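PDB 5T09: type III secretion system effector HopBA1 from Pseudomonas syringae pv. aptata, which acts as a virulence factor that enhances self-association of the Arabidopsis resistance protein RBA1, which recognises it and triggers plant cell death. Local coordinates for residues T39-A44 with K73-D78; S102-F107 with E125-A130. All coordinates share one frame; numbering follows the deposited sequence.

Contact 1 of 2, residues T39-A44 with K73-D78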
ATOM      1  N   THR A  39      -9.656  12.349  -1.708  1.00 62.68           N
ATOM      2  CA  THR A  39      -8.291  12.511  -2.198  1.00 61.21           C
ATOM      3  C   THR A  39      -7.743  11.202  -2.751  1.00 58.47           C
ATOM      4  O   THR A  39      -7.125  11.184  -3.822  1.00 52.21           O
ATOM      5  CB  THR A  39      -7.392  13.040  -1.079  1.00 70.59           C
ATOM      6  OG1 THR A  39      -7.826  14.352  -0.693  1.00 78.18           O
ATOM      7  CG2 THR A  39      -5.933  13.105  -1.529  1.00 68.35           C
ATOM      8  N   LEU A  40      -7.956  10.094  -2.036  1.00 59.88           N
ATOM      9  CA  LEU A  40      -7.424   8.813  -2.488  1.00 52.95           C
ATOM     10  C   LEU A  40      -8.067   8.387  -3.803  1.00 47.56           C
ATOM     11  O   LEU A  40      -7.377   7.959  -4.735  1.00 54.44           O
ATOM     12  CB  LEU A  40      -7.638   7.750  -1.412  1.00 55.28           C
ATOM     13  CG  LEU A  40      -7.202   6.328  -1.772  1.00 51.81           C
ATOM     14  CD1 LEU A  40      -5.748   6.293  -2.227  1.00 41.67           C
ATOM     15  CD2 LEU A  40      -7.414   5.400  -0.587  1.00 48.96           C
ATOM     16  N   VAL A  41      -9.392   8.496  -3.895  1.00 56.95           N
ATOM     17  CA  VAL A  41     -10.089   8.117  -5.121  1.00 62.27           C
ATOM     18  C   VAL A  41      -9.665   9.021  -6.272  1.00 65.91           C
ATOM     19  O   VAL A  41      -9.469   8.560  -7.404  1.00 65.82           O
ATOM     20  CB  VAL A  41     -11.612   8.156  -4.898  1.00 70.29           C
ATOM     21  CG1 VAL A  41     -12.361   7.862  -6.196  1.00 79.38           C
ATOM     22  CG2 VAL A  41     -12.011   7.162  -3.815  1.00 61.95           C
ATOM     23  N   GLY A  42      -9.520  10.319  -6.006  1.00 62.53           N
ATOM     24  CA  GLY A  42      -9.090  11.231  -7.052  1.00 64.34           C
ATOM     25  C   GLY A  42      -7.692  10.918  -7.550  1.00 60.16           C
ATOM     26  O   GLY A  42      -7.401  11.055  -8.742  1.00 63.69           O
ATOM     27  N   ALA A  43      -6.807  10.496  -6.645  1.00 69.45           N
ATOM     28  CA  ALA A  43      -5.454  10.131  -7.049  1.00 66.06           C
ATOM     29  C   ALA A  43      -5.461   8.878  -7.914  1.00 57.75           C
ATOM     30  O   ALA A  43      -4.719   8.792  -8.900  1.00 58.21           O
ATOM     31  CB  ALA A  43      -4.574   9.931  -5.816  1.00 60.22           C
ATOM     32  N   ALA A  44      -6.292   7.893  -7.564  1.00 58.21           N
ATOM     33  CA  ALA A  44      -6.423   6.709  -8.405  1.00 53.01           C
ATOM     34  C   ALA A  44      -7.111   7.040  -9.721  1.00 61.96           C
ATOM     35  O   ALA A  44      -6.783   6.448 -10.755  1.00 62.30           O
ATOM     36  CB  ALA A  44      -7.194   5.616  -7.663  1.00 52.90           C
ATOM     37  N   LYS A  73     -12.947   0.982  -6.967  1.00 67.96           N
ATOM     38  CA  LYS A  73     -13.340   0.097  -8.058  1.00 68.45           C
ATOM     39  C   LYS A  73     -14.023   0.880  -9.173  1.00 70.38           C
ATOM     40  O   LYS A  73     -13.704   0.711 -10.355  1.00 72.76           O
ATOM     41  CB  LYS A  73     -14.264  -1.003  -7.531  1.00 65.57           C
ATOM     42  CG  LYS A  73     -14.784  -1.953  -8.603  1.00 62.74           C
ATOM     43  CD  LYS A  73     -13.670  -2.806  -9.184  1.00 58.03           C
ATOM     44  CE  LYS A  73     -14.159  -3.604 -10.379  1.00 66.84           C
ATOM     45  NZ  LYS A  73     -13.109  -4.515 -10.911  1.00 96.19           N
ATOM     46  N   ASN A  74     -14.974   1.745  -8.810  1.00 65.98           N
ATOM     47  CA  ASN A  74     -15.685   2.529  -9.813  1.00 68.93           C
ATOM     48  C   ASN A  74     -14.747   3.475 -10.551  1.00 92.70           C
ATOM     49  O   ASN A  74     -14.969   3.775 -11.729  1.00 99.93           O
ATOM     50  CB  ASN A  74     -16.821   3.308  -9.151  1.00 72.28           C
ATOM     51  CG  ASN A  74     -17.555   4.213 -10.122  1.00 84.77           C
ATOM     52  OD1 ASN A  74     -17.206   5.382 -10.283  1.00 89.96           O
ATOM     53  ND2 ASN A  74     -18.583   3.676 -10.772  1.00 88.30           N
ATOM     54  N   ALA A  75     -13.696   3.951  -9.881  1.00 70.03           N
ATOM     55  CA  ALA A  75     -12.723   4.827 -10.520  1.00 74.52           C
ATOM     56  C   ALA A  75     -11.829   4.095 -11.512  1.00 71.65           C
ATOM     57  O   ALA A  75     -11.074   4.751 -12.237  1.00 69.55           O
ATOM     58  CB  ALA A  75     -11.859   5.509  -9.458  1.00 80.46           C
ATOM     59  N   GLY A  76     -11.892   2.764 -11.559  1.00 67.56           N
ATOM     60  CA  GLY A  76     -11.078   1.975 -12.464  1.00 66.77           C
ATOM     61  C   GLY A  76     -10.030   1.118 -11.791  1.00 66.02           C
ATOM     62  O   GLY A  76      -9.239   0.477 -12.493  1.00 60.82           O
ATOM     63  N   VAL A  77      -9.991   1.080 -10.460  1.00 62.29           N
ATOM     64  CA  VAL A  77      -9.019   0.263  -9.739  1.00 61.03           C
ATOM     65  C   VAL A  77      -9.526  -1.175  -9.734  1.00 56.69           C
ATOM     66  O   VAL A  77     -10.538  -1.483  -9.101  1.00 65.88           O
ATOM     67  CB  VAL A  77      -8.798   0.778  -8.312  1.00 54.46           C
ATOM     68  CG1 VAL A  77      -7.799  -0.108  -7.565  1.00 54.75           C
ATOM     69  CG2 VAL A  77      -8.317   2.223  -8.338  1.00 56.50           C
ATOM     70  N   ASP A  78      -8.823  -2.057 -10.443  1.00 55.86           N
ATOM     71  CA  ASP A  78      -9.179  -3.467 -10.505  1.00 55.18           C
ATOM     72  C   ASP A  78      -8.221  -4.366  -9.736  1.00 53.33           C
ATOM     73  O   ASP A  78      -8.480  -5.570  -9.629  1.00 52.80           O
ATOM     74  CB  ASP A  78      -9.231  -3.932 -11.967  1.00 58.17           C
ATOM     75  CG  ASP A  78     -10.236  -3.152 -12.792  1.00 63.85           C
ATOM     76  OD1 ASP A  78     -11.343  -2.883 -12.284  1.00 72.71           O
ATOM     77  OD2 ASP A  78      -9.917  -2.805 -13.948  1.00 72.05           O
TER

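Contact 2 of 2, residues S102-F107 with E125-A130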
ATOM      1  N   SER A 102     -12.290 -13.050   9.346  1.00 62.87           N
ATOM      2  CA  SER A 102     -11.676 -13.832  10.412  1.00 66.17           C
ATOM      3  C   SER A 102     -10.587 -14.744   9.862  1.00 60.58           C
ATOM      4  O   SER A 102      -9.548 -14.942  10.503  1.00 63.03           O
ATOM      5  CB  SER A 102     -12.744 -14.646  11.141  1.00 76.31           C
ATOM      6  OG  SER A 102     -13.793 -13.807  11.596  1.00 84.81           O
ATOM      7  N   ALA A 103     -10.803 -15.304   8.671  1.00 62.11           N
ATOM      8  CA  ALA A 103      -9.804 -16.179   8.067  1.00 60.54           C
ATOM      9  C   ALA A 103      -8.567 -15.398   7.638  1.00 55.03           C
ATOM     10  O   ALA A 103      -7.438 -15.867   7.819  1.00 58.43           O
ATOM     11  CB  ALA A 103     -10.412 -16.917   6.876  1.00 62.80           C
ATOM     12  N   VAL A 104      -8.756 -14.210   7.063  1.00 56.45           N
ATOM     13  CA  VAL A 104      -7.617 -13.415   6.608  1.00 53.07           C
ATOM     14  C   VAL A 104      -6.725 -13.042   7.786  1.00 46.69           C
ATOM     15  O   VAL A 104      -5.492 -13.092   7.692  1.00 49.32           O
ATOM     16  CB  VAL A 104      -8.109 -12.170   5.846  1.00 48.93           C
ATOM     17  CG1 VAL A 104      -6.952 -11.219   5.534  1.00 46.57           C
ATOM     18  CG2 VAL A 104      -8.814 -12.584   4.559  1.00 56.47           C
ATOM     19  N   LYS A 105      -7.331 -12.661   8.909  1.00 45.16           N
ATOM     20  CA  LYS A 105      -6.548 -12.254  10.073  1.00 47.99           C
ATOM     21  C   LYS A 105      -5.652 -13.392  10.549  1.00 52.10           C
ATOM     22  O   LYS A 105      -4.454 -13.197  10.791  1.00 50.25           O
ATOM     23  CB  LYS A 105      -7.486 -11.791  11.188  1.00 50.31           C
ATOM     24  CG  LYS A 105      -6.787 -11.243  12.424  1.00 52.09           C
ATOM     25  CD  LYS A 105      -7.800 -10.817  13.475  1.00 56.56           C
ATOM     26  CE  LYS A 105      -7.129 -10.373  14.766  1.00 55.91           C
ATOM     27  NZ  LYS A 105      -8.121 -10.150  15.853  1.00 54.10           N
ATOM     28  N   HIS A 106      -6.215 -14.594  10.681  1.00 45.45           N
ATOM     29  CA  HIS A 106      -5.421 -15.745  11.102  1.00 54.60           C
ATOM     30  C   HIS A 106      -4.305 -16.045  10.108  1.00 52.27           C
ATOM     31  O   HIS A 106      -3.215 -16.469  10.507  1.00 54.39           O
ATOM     32  CB  HIS A 106      -6.323 -16.968  11.271  1.00 72.88           C
ATOM     33  CG  HIS A 106      -5.797 -17.981  12.240  1.00108.36           C
ATOM     34  ND1 HIS A 106      -5.861 -17.807  13.606  1.00121.31           N
ATOM     35  CD2 HIS A 106      -5.202 -19.182  12.042  1.00119.87           C
ATOM     36  CE1 HIS A 106      -5.327 -18.856  14.207  1.00130.13           C
ATOM     37  NE2 HIS A 106      -4.919 -19.705  13.280  1.00128.94           N
ATOM     38  N   PHE A 107      -4.555 -15.828   8.815  1.00 50.73           N
ATOM     39  CA  PHE A 107      -3.531 -16.078   7.805  1.00 49.54           C
ATOM     40  C   PHE A 107      -2.399 -15.059   7.883  1.00 49.31           C
ATOM     41  O   PHE A 107      -1.240 -15.401   7.620  1.00 49.97           O
ATOM     42  CB  PHE A 107      -4.166 -16.066   6.412  1.00 50.75           C
ATOM     43  CG  PHE A 107      -3.175 -16.201   5.289  1.00 53.76           C
ATOM     44  CD1 PHE A 107      -2.800 -17.448   4.821  1.00 62.16           C
ATOM     45  CD2 PHE A 107      -2.621 -15.080   4.700  1.00 55.17           C
ATOM     46  CE1 PHE A 107      -1.890 -17.573   3.788  1.00 59.17           C
ATOM     47  CE2 PHE A 107      -1.712 -15.201   3.668  1.00 49.53           C
ATOM     48  CZ  PHE A 107      -1.346 -16.449   3.215  1.00 51.79           C
ATOM     49  N   GLU A 125      -9.998  -6.412   7.325  1.00 44.29           N
ATOM     50  CA  GLU A 125     -11.241  -5.832   6.822  1.00 46.56           C
ATOM     51  C   GLU A 125     -11.014  -5.114   5.497  1.00 46.10           C
ATOM     52  O   GLU A 125     -11.846  -5.198   4.585  1.00 48.02           O
ATOM     53  CB  GLU A 125     -11.839  -4.869   7.852  1.00 47.56           C
ATOM     54  CG  GLU A 125     -13.215  -4.343   7.461  1.00 55.55           C
ATOM     55  CD  GLU A 125     -13.748  -3.290   8.420  1.00 64.97           C
ATOM     56  OE1 GLU A 125     -12.936  -2.622   9.095  1.00 59.66           O
ATOM     57  OE2 GLU A 125     -14.987  -3.129   8.493  1.00 72.41           O
ATOM     58  N   ALA A 126      -9.891  -4.405   5.368  1.00 43.83           N
ATOM     59  CA  ALA A 126      -9.620  -3.665   4.138  1.00 43.48           C
ATOM     60  C   ALA A 126      -9.418  -4.607   2.957  1.00 43.42           C
ATOM     61  O   ALA A 126      -9.946  -4.365   1.865  1.00 44.72           O
ATOM     62  CB  ALA A 126      -8.397  -2.768   4.324  1.00 41.27           C
ATOM     63  N   LEU A 127      -8.653  -5.681   3.150  1.00 42.16           N
ATOM     64  CA  LEU A 127      -8.466  -6.653   2.078  1.00 42.34           C
ATOM     65  C   LEU A 127      -9.795  -7.281   1.680  1.00 45.10           C
ATOM     66  O   LEU A 127     -10.102  -7.413   0.490  1.00 46.16           O
ATOM     67  CB  LEU A 127      -7.472  -7.729   2.515  1.00 42.83           C
ATOM     68  CG  LEU A 127      -6.074  -7.237   2.896  1.00 45.37           C
ATOM     69  CD1 LEU A 127      -5.196  -8.415   3.284  1.00 42.96           C
ATOM     70  CD2 LEU A 127      -5.443  -6.439   1.764  1.00 44.27           C
ATOM     71  N   CYS A 128     -10.598  -7.676   2.669  1.00 48.46           N
ATOM     72  CA  CYS A 128     -11.906  -8.249   2.372  1.00 50.85           C
ATOM     73  C   CYS A 128     -12.802  -7.242   1.662  1.00 51.51           C
ATOM     74  O   CYS A 128     -13.465  -7.581   0.677  1.00 60.07           O
ATOM     75  CB  CYS A 128     -12.561  -8.742   3.661  1.00 53.85           C
ATOM     76  SG  CYS A 128     -11.797 -10.231   4.347  1.00 55.40           S
ATOM     77  N   SER A 129     -12.826  -5.993   2.140  1.00 51.07           N
ATOM     78  CA  SER A 129     -13.685  -4.983   1.526  1.00 53.25           C
ATOM     79  C   SER A 129     -13.278  -4.719   0.084  1.00 52.87           C
ATOM     80  O   SER A 129     -14.130  -4.474  -0.775  1.00 55.49           O
ATOM     81  CB  SER A 129     -13.641  -3.687   2.339  1.00 59.83           C
ATOM     82  OG  SER A 129     -13.941  -3.935   3.703  1.00 67.79           O
ATOM     83  N   ALA A 130     -11.976  -4.760  -0.201  1.00 51.59           N
ATOM     84  CA  ALA A 130     -11.522  -4.634  -1.581  1.00 58.45           C
ATOM     85  C   ALA A 130     -11.962  -5.838  -2.403  1.00 58.04           C
ATOM     86  O   ALA A 130     -12.490  -5.688  -3.511  1.00 58.69           O
ATOM     87  CB  ALA A 130     -10.000  -4.484  -1.622  1.00 53.42           C
TER

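Contact 1 of 2, residues T39-A44 with K73-D78
No flat group lies between A44 and V77 or between V41 and A75; these residues meet through methyls, and the planar carboxylate of D78 stands behind them, on the side turned from helix 36-46. There K73 NZ forms a salt bridge with D78 OD1 at 2.8 Å, coming to the anti side of the oxygen and 34° out of the carboxylate plane. The other oxygen, OD2, accepts from the backbone N of N183, so both oxygens are engaged. K73 NZ is shared in turn with the carbonyl of G134.

The contact itself illustrates how a helix-to-strand turn in a parallel alpha/beta fold is covered by a neighbouring helix. Helix 60-74 ends in a Schellman motif, with G76 at a positive phi of 112° and its N bonded to K73 O at 3.0 Å. Past it the chain enters strand 77-82, completing a beta-alpha-beta crossover from strand 49-54. A44 CB points at the turn and meets V77 CG2, the methyl beside the backbone N, at 3.6 Å. One helical turn earlier, V41 places CG1 anti to its own backbone N (chi1 176°), from where it touches A75 CB at 4.1 Å. The same helix face runs on along helix 60-74, with A44 on L72, V41 on K71 and L40 on L64.

K184 joins the two pieces from outside, its NZ bonding A44 O and, weakly, A75 O. Chemically, then, the two segments touch through methyls alone, consistent with close approach of their backbones at V41 and A75, while directional bonding lies around the contact, much of it from K73 and K184.

Contact 2 of 2, residues S102-F107 with E125-A130
V104 reaches over the junction between L127 and C128, each of its two methyls taking one of them. The setting is the all-helical part of a beta-alpha-beta crossover: helices 90-99, 101-112 and 117-132 fill the connection between the neighbouring parallel strands 77-82 and 136-141, and here the second packs against the third. V104 CG1 lies 4.0 Å from L127 CD1. V104 CG2, on the other branch, lies 3.8 Å from C128 SG. This two-pronged approach follows from a torsion that sets CG1 anti to the backbone N (chi1 172°), leaving CG2 beside that N. L127 answers with an extended side chain, CD1 lying anti to its CA, and meets the valine at a slant. The thiol of C128 adds a polarisable atom to an otherwise hydrocarbon interface.

All three residues are buried. Helix 90-99 closes over them through L97 on V104 and F93 on L127, and L108 of helix 101-112 also packs on L127. At the margin K105 makes a salt bridge with D117, a polar tie between the same two helices.

On the side of helix 117-132 turned from V104, the carbonyl of E125 is held twice by one residue. S129 N donates to E125 O at 2.8 Å. From the opposite face S129 OG donates to E125 O at 2.6 Å, and this hydroxyl stands 41° out of the carbonyl plane.

Both contacts rest on few apolar touches, yet they occupy different depths. Contact 2 is wholly buried within a helical cluster, whereas contact 1 is partly buried, closing a helix-to-strand turn where polar groups stand nearby. The chemistry follows: K73 and K184 lie beside contact 1 and bind backbone carbonyls and, for K73, a carboxylate, while contact 2 pairs branched side chains with a thiol and keeps its salt bridge at the margin. Helix 60-74 is common ground. The turn from it into strand 77-82 supplies A75 and V77 to contact 1, and its I65 and T66 pack on helix 117-132 beside contact 2. The two centres lie 21 Å apart, their nearest atoms about 6 Å, without touching.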